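Local coordinates for protein putative isocitrate dehydrogenase, NAD-dependent (Methylococcus capsulatus, PDB 6LKY) that binds NAD and probably acts as an NAD-dependent isocitrate dehydrogenase, oxidising isocitrate with the help of a magnesium ion, at residues T5-D10 with G67-P72; D10-S15 with A261-A266. The protein carries 1 engineered substitution. One frame throughout, in Å; residues are numbered along the deposited sequence.

Overall arrangement
Both contacts are buried and lie on the same side of the chain's centre, their centres about 7 Å apart, and both touch NAD. They share Asp10, at the bend between strand 2-7 and helix 13-26. Contact 1 joins the end of strand 2-7 to the loop after strand 63-66, beside the nicotinamide half of the dinucleotide. Contact 2 joins the start of helix 13-26 to the loop after strand 257-261, which meets the phosphates and the adenine. Contact 1 is mostly backbone hydrogen bonds and one carboxylate. Contact 2 has a single backbone hydrogen bond between its segments, with an isoleucine packed beside a histidine. A hydrogen bond between the hydroxyls of Thr70 and Ser265 joins the two.

Contact 1. Residues T5-D10 with G67-P72; sequences TLIPGD and GPLTTP. With NAD (nicotinamide-adenine-dinucleotide), chain C.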
# COMPACT_ATOMS: atom_id res chain seq x y z
N THR A 5 7.21 -13.97 28.60
CA THR A 5 6.68 -12.67 28.98
C THR A 5 5.34 -12.44 28.29
O THR A 5 5.20 -12.72 27.10
CB THR A 5 7.67 -11.56 28.63
OG1 THR A 5 8.89 -11.75 29.36
CG2 THR A 5 7.09 -10.17 28.96
N LEU A 6 4.35 -11.97 29.04
CA LEU A 6 2.98 -11.84 28.55
C LEU A 6 2.52 -10.39 28.71
O LEU A 6 2.52 -9.86 29.83
CB LEU A 6 2.04 -12.78 29.31
CG LEU A 6 0.55 -12.75 28.95
CD1 LEU A 6 0.36 -13.29 27.54
CD2 LEU A 6 -0.29 -13.56 29.95
N ILE A 7 2.11 -9.78 27.61
CA ILE A 7 1.69 -8.38 27.61
C ILE A 7 0.26 -8.31 27.09
O ILE A 7 0.02 -8.44 25.89
CB ILE A 7 2.63 -7.51 26.75
CG1 ILE A 7 4.08 -7.60 27.28
CG2 ILE A 7 2.10 -6.08 26.70
CD1 ILE A 7 5.11 -6.85 26.43
N PRO A 8 -0.71 -8.10 27.97
CA PRO A 8 -2.12 -8.08 27.52
C PRO A 8 -2.43 -6.96 26.54
O PRO A 8 -3.28 -7.14 25.66
CB PRO A 8 -2.89 -7.91 28.83
CG PRO A 8 -1.94 -8.43 29.90
CD PRO A 8 -0.60 -7.98 29.43
N GLY A 9 -1.81 -5.79 26.70
CA GLY A 9 -1.96 -4.73 25.72
C GLY A 9 -3.18 -3.84 25.92
O GLY A 9 -3.72 -3.71 27.03
N ASP A 10 -3.64 -3.25 24.82
CA ASP A 10 -4.59 -2.15 24.83
C ASP A 10 -5.86 -2.52 24.06
O ASP A 10 -5.85 -3.39 23.18
CB ASP A 10 -3.97 -0.89 24.21
CG ASP A 10 -2.80 -0.37 25.03
OD1 ASP A 10 -2.85 -0.50 26.27
OD2 ASP A 10 -1.83 0.17 24.44
N GLY A 67 -0.09 -8.55 23.14
CA GLY A 67 -1.30 -8.01 22.57
C GLY A 67 -1.02 -6.69 21.88
O GLY A 67 0.08 -6.13 21.99
N PRO A 68 -2.00 -6.16 21.15
CA PRO A 68 -1.78 -4.90 20.41
C PRO A 68 -1.54 -3.74 21.36
O PRO A 68 -2.16 -3.65 22.43
CB PRO A 68 -3.08 -4.71 19.63
CG PRO A 68 -4.12 -5.46 20.47
CD PRO A 68 -3.36 -6.68 20.95
N LEU A 69 -0.63 -2.85 20.97
CA LEU A 69 -0.29 -1.69 21.78
C LEU A 69 -0.68 -0.42 21.03
O LEU A 69 -0.33 -0.26 19.86
CB LEU A 69 1.20 -1.69 22.12
CG LEU A 69 1.61 -2.88 22.99
CD1 LEU A 69 3.09 -2.83 23.37
CD2 LEU A 69 0.74 -2.93 24.24
N THR A 70 -1.43 0.45 21.70
CA THR A 70 -1.83 1.73 21.11
C THR A 70 -0.62 2.65 20.94
O THR A 70 0.18 2.81 21.86
CB THR A 70 -2.87 2.41 22.02
OG1 THR A 70 -4.12 1.72 21.90
CG2 THR A 70 -3.05 3.91 21.67
N THR A 71 -0.49 3.27 19.76
CA THR A 71 0.48 4.34 19.55
C THR A 71 -0.26 5.63 19.22
O THR A 71 -1.06 5.65 18.27
CB THR A 71 1.47 3.98 18.42
OG1 THR A 71 2.15 2.77 18.75
CG2 THR A 71 2.50 5.11 18.18
N PRO A 72 -0.01 6.73 19.93
CA PRO A 72 -0.70 7.99 19.62
C PRO A 72 -0.25 8.59 18.29
O PRO A 72 0.90 8.44 17.86
CB PRO A 72 -0.34 8.92 20.79
CG PRO A 72 0.47 8.09 21.76
CD PRO A 72 0.93 6.85 21.06
PA NAD C . -6.77 -1.43 14.04
O1A NAD C . -6.76 -1.28 15.54
O2A NAD C . -6.07 -2.68 13.62
O5B NAD C . -8.28 -1.36 13.51
C5B NAD C . -8.52 -1.38 12.11
C4B NAD C . -9.89 -1.97 11.85
O4B NAD C . -9.77 -3.40 12.04
C3B NAD C . -10.89 -1.43 12.87
O3B NAD C . -12.14 -1.17 12.26
C2B NAD C . -11.01 -2.57 13.88
O2B NAD C . -12.27 -2.63 14.55
C1B NAD C . -10.69 -3.81 13.05
N9A NAD C . -10.11 -4.73 14.02
C8A NAD C . -8.65 -4.95 14.03
N7A NAD C . -8.61 -6.08 14.98
C5A NAD C . -9.60 -7.00 14.43
C6A NAD C . -10.21 -7.86 15.52
N6A NAD C . -9.23 -8.87 15.94
N1A NAD C . -11.38 -8.54 14.93
C2A NAD C . -12.45 -7.63 14.49
N3A NAD C . -12.02 -6.23 14.50
C4A NAD C . -10.68 -6.08 13.93
O3 NAD C . -5.97 -0.22 13.34
PN NAD C . -6.11 1.33 13.68
O1N NAD C . -7.49 1.74 14.11
O2N NAD C . -5.65 2.06 12.43
O5D NAD C . -5.09 1.62 14.89
C5D NAD C . -5.53 1.53 16.26
C4D NAD C . -4.32 1.54 17.18
O4D NAD C . -3.62 0.28 17.13
C3D NAD C . -3.34 2.64 16.79
O3D NAD C . -2.97 3.32 17.98
C2D NAD C . -2.16 1.87 16.23
O2D NAD C . -0.90 2.50 16.44
C1D NAD C . -2.21 0.55 16.99
N1N NAD C . -1.41 -0.46 16.25
C2N NAD C . -1.05 -1.62 17.04
C3N NAD C . -0.07 -2.41 16.20
C7N NAD C . 0.76 -3.41 17.00
O7N NAD C . 1.00 -4.62 16.29
N7N NAD C . 0.20 -3.64 18.33
C4N NAD C . -0.69 -2.99 14.94
C5N NAD C . -1.50 -1.97 14.17
C6N NAD C . -2.04 -0.76 14.94
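Two backbone hydrogen bonds tie residues 5-10 to residues 67-72, in touching parts that run 42° apart. Gly67 N donates to Ile7 O and Asp10 N to Pro68 O, both at 2.8 Å. Gly9 and Gly67 bring the chains close, their CA atoms 4.6 Å apart. A CB on either would clash with the other segment. The Asp10 carboxylate adds a third bond. With CG beside the backbone N (chi1 -64°), OD2 reaches over to Thr70 N at 2.8 Å and takes its N-H on the anti lone pair, away from OD1. OD2 also accepts from Met40 N, and OD1 from Ala41 N, so three backbone N-H groups hold the carboxylate and probably stabilise its negative charge. The Thr70 side chain crosses that of Asp10 at about a right angle. Its OG1 lies 3.5 Å from Asp10 CB and is hydrogen-bonded to Ser265 OG. The end of Leu69 turns back to the contact: CD2 rests 3.6 Å from Gly9 CA, with Ile7 CG2 beside it.

The loop 67-72 lines the nicotinamide half of the NAD pocket. Thr71 N donates to ribose O3D at 3.1 Å, and O3D donates to Thr71 O, so one residue grips this hydroxyl twice. The loop that meets the dinucleotide is also bonded to residues 5-10 through Gly67, Pro68 and Thr70. In the large mixed sheet of this dehydrogenase family, strand 2-7 runs parallel to its neighbour 63-66. Ile7 reaches Thr54 of helix 52-61, and Pro68 packs on Ile16 of helix 13-26.

Contact 2. Residues D10-S15 with A261-A266; sequences DGIGPS and AVHGSA. With NAD (nicotinamide-adenine-dinucleotide), chain C.
The N7A edge of the adenine lies over one face of the His263 ring, 3.2 Å above its plane and offset toward the rim; Ala261 CB lies over the opposite face. This is the adenine side of the NAD site in the isocitrate and isopropylmalate dehydrogenase fold. Ile12 CD1 comes in obliquely, 3.6 Å from His263 CE1. In the ring plane, His263 ND1 donates to Gly264 O on a lone pair at 2.8 Å, which fixes the ring's rotation. An alanine in place of His263 would probably leave the N7A edge of the adenine without the ring face it lies against, Ile12 CD1 without one of its neighbours and Gly264 O without this donor.

Ile12 CG1 sits between the backbone N and carbonyl carbon (chi1 57°), and CD1 extends to touch Ala266 CB as well as the ring. The type II' turn from Asp10 to Gly13 leads into helix 13-26, and Gly11 in it has positive phi. A CB on Gly11 would strike Ser265 O. The loop 261-266 holds the dinucleotide by its backbone: Gly264 N donates to O2A, Ala266 N to O1A and Ser265 N to ribose O4D. Ser265 OG is hydrogen-bonded to Thr70 OG1, while Ser265 CB packs on Asp10 O. Across the contact, Ile12 N donates to Ser265 O at 3.1 Å, approaching 31° out of the carbonyl plane.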
# COMPACT_ATOMS: atom_id res chain seq x y z
N ASP A 10 -3.64 -3.25 24.82
CA ASP A 10 -4.59 -2.15 24.83
C ASP A 10 -5.86 -2.52 24.06
O ASP A 10 -5.85 -3.39 23.18
CB ASP A 10 -3.97 -0.89 24.21
CG ASP A 10 -2.80 -0.37 25.03
OD1 ASP A 10 -2.85 -0.50 26.27
OD2 ASP A 10 -1.83 0.17 24.44
N GLY A 11 -6.95 -1.82 24.39
CA GLY A 11 -8.19 -1.99 23.64
C GLY A 11 -8.67 -3.43 23.72
O GLY A 11 -8.92 -3.97 24.80
N ILE A 12 -8.83 -4.06 22.55
CA ILE A 12 -9.26 -5.46 22.50
C ILE A 12 -8.17 -6.42 22.95
O ILE A 12 -8.44 -7.63 23.08
CB ILE A 12 -9.74 -5.83 21.08
CG1 ILE A 12 -8.64 -5.57 20.05
CG2 ILE A 12 -11.03 -5.05 20.75
CD1 ILE A 12 -8.88 -6.26 18.72
N GLY A 13 -6.95 -5.93 23.19
CA GLY A 13 -5.83 -6.77 23.56
C GLY A 13 -6.13 -7.78 24.66
O GLY A 13 -6.01 -9.00 24.45
N PRO A 14 -6.50 -7.31 25.86
CA PRO A 14 -6.70 -8.25 26.98
C PRO A 14 -7.68 -9.38 26.68
O PRO A 14 -7.39 -10.53 27.05
CB PRO A 14 -7.18 -7.34 28.12
CG PRO A 14 -6.50 -6.03 27.84
CD PRO A 14 -6.56 -5.91 26.32
N SER A 15 -8.80 -9.11 26.01
CA SER A 15 -9.74 -10.19 25.73
C SER A 15 -9.12 -11.23 24.81
O SER A 15 -9.07 -12.42 25.13
CB SER A 15 -11.05 -9.64 25.15
OG SER A 15 -10.85 -8.97 23.92
N ALA A 261 -0.53 -10.46 17.19
CA ALA A 261 -1.42 -10.22 16.06
C ALA A 261 -0.89 -9.07 15.20
O ALA A 261 -0.12 -8.21 15.65
CB ALA A 261 -2.85 -9.92 16.54
N VAL A 262 -1.30 -9.08 13.93
CA VAL A 262 -0.95 -7.99 13.02
C VAL A 262 -1.77 -6.74 13.31
O VAL A 262 -1.29 -5.61 13.11
CB VAL A 262 -1.14 -8.50 11.57
CG1 VAL A 262 -1.29 -7.34 10.60
CG2 VAL A 262 0.00 -9.44 11.18
N HIS A 263 -2.99 -6.91 13.80
CA HIS A 263 -3.91 -5.80 13.96
C HIS A 263 -3.55 -4.97 15.19
O HIS A 263 -2.68 -5.33 15.99
CB HIS A 263 -5.35 -6.30 14.03
CG HIS A 263 -5.64 -7.19 15.21
ND1 HIS A 263 -5.60 -6.73 16.52
CD2 HIS A 263 -6.00 -8.49 15.28
CE1 HIS A 263 -5.90 -7.73 17.34
NE2 HIS A 263 -6.16 -8.80 16.61
N GLY A 264 -4.25 -3.85 15.34
CA GLY A 264 -4.07 -2.95 16.46
C GLY A 264 -5.07 -3.16 17.58
O GLY A 264 -5.69 -4.22 17.72
N SER A 265 -5.19 -2.13 18.42
CA SER A 265 -6.03 -2.22 19.62
C SER A 265 -7.51 -2.02 19.33
O SER A 265 -8.31 -2.10 20.27
CB SER A 265 -5.55 -1.22 20.67
OG SER A 265 -5.39 0.08 20.12
N ALA A 266 -7.89 -1.73 18.08
CA ALA A 266 -9.27 -1.62 17.63
C ALA A 266 -10.16 -0.85 18.61
O ALA A 266 -11.08 -1.43 19.20
CB ALA A 266 -9.85 -3.02 17.38
PA NAD C . -6.77 -1.43 14.04
O1A NAD C . -6.76 -1.28 15.54
O2A NAD C . -6.07 -2.68 13.62
O5B NAD C . -8.28 -1.36 13.51
C5B NAD C . -8.52 -1.38 12.11
C4B NAD C . -9.89 -1.97 11.85
O4B NAD C . -9.77 -3.40 12.04
C3B NAD C . -10.89 -1.43 12.87
O3B NAD C . -12.14 -1.17 12.26
C2B NAD C . -11.01 -2.57 13.88
O2B NAD C . -12.27 -2.63 14.55
C1B NAD C . -10.69 -3.81 13.05
N9A NAD C . -10.11 -4.73 14.02
C8A NAD C . -8.65 -4.95 14.03
N7A NAD C . -8.61 -6.08 14.98
C5A NAD C . -9.60 -7.00 14.43
C6A NAD C . -10.21 -7.86 15.52
N6A NAD C . -9.23 -8.87 15.94
N1A NAD C . -11.38 -8.54 14.93
C2A NAD C . -12.45 -7.63 14.49
N3A NAD C . -12.02 -6.23 14.50
C4A NAD C . -10.68 -6.08 13.93
O3 NAD C . -5.97 -0.22 13.34
PN NAD C . -6.11 1.33 13.68
O1N NAD C . -7.49 1.74 14.11
O2N NAD C . -5.65 2.06 12.43
O5D NAD C . -5.09 1.62 14.89
C5D NAD C . -5.53 1.53 16.26
C4D NAD C . -4.32 1.54 17.18
O4D NAD C . -3.62 0.28 17.13
C3D NAD C . -3.34 2.64 16.79
O3D NAD C . -2.97 3.32 17.98
C2D NAD C . -2.16 1.87 16.23
O2D NAD C . -0.90 2.50 16.44
C1D NAD C . -2.21 0.55 16.99
N1N NAD C . -1.41 -0.46 16.25
C2N NAD C . -1.05 -1.62 17.04
C3N NAD C . -0.07 -2.41 16.20
C7N NAD C . 0.76 -3.41 17.00
O7N NAD C . 1.00 -4.62 16.29
N7N NAD C . 0.20 -3.64 18.33
C4N NAD C . -0.69 -2.99 14.94
C5N NAD C . -1.50 -1.97 14.17
C6N NAD C . -2.04 -0.76 14.94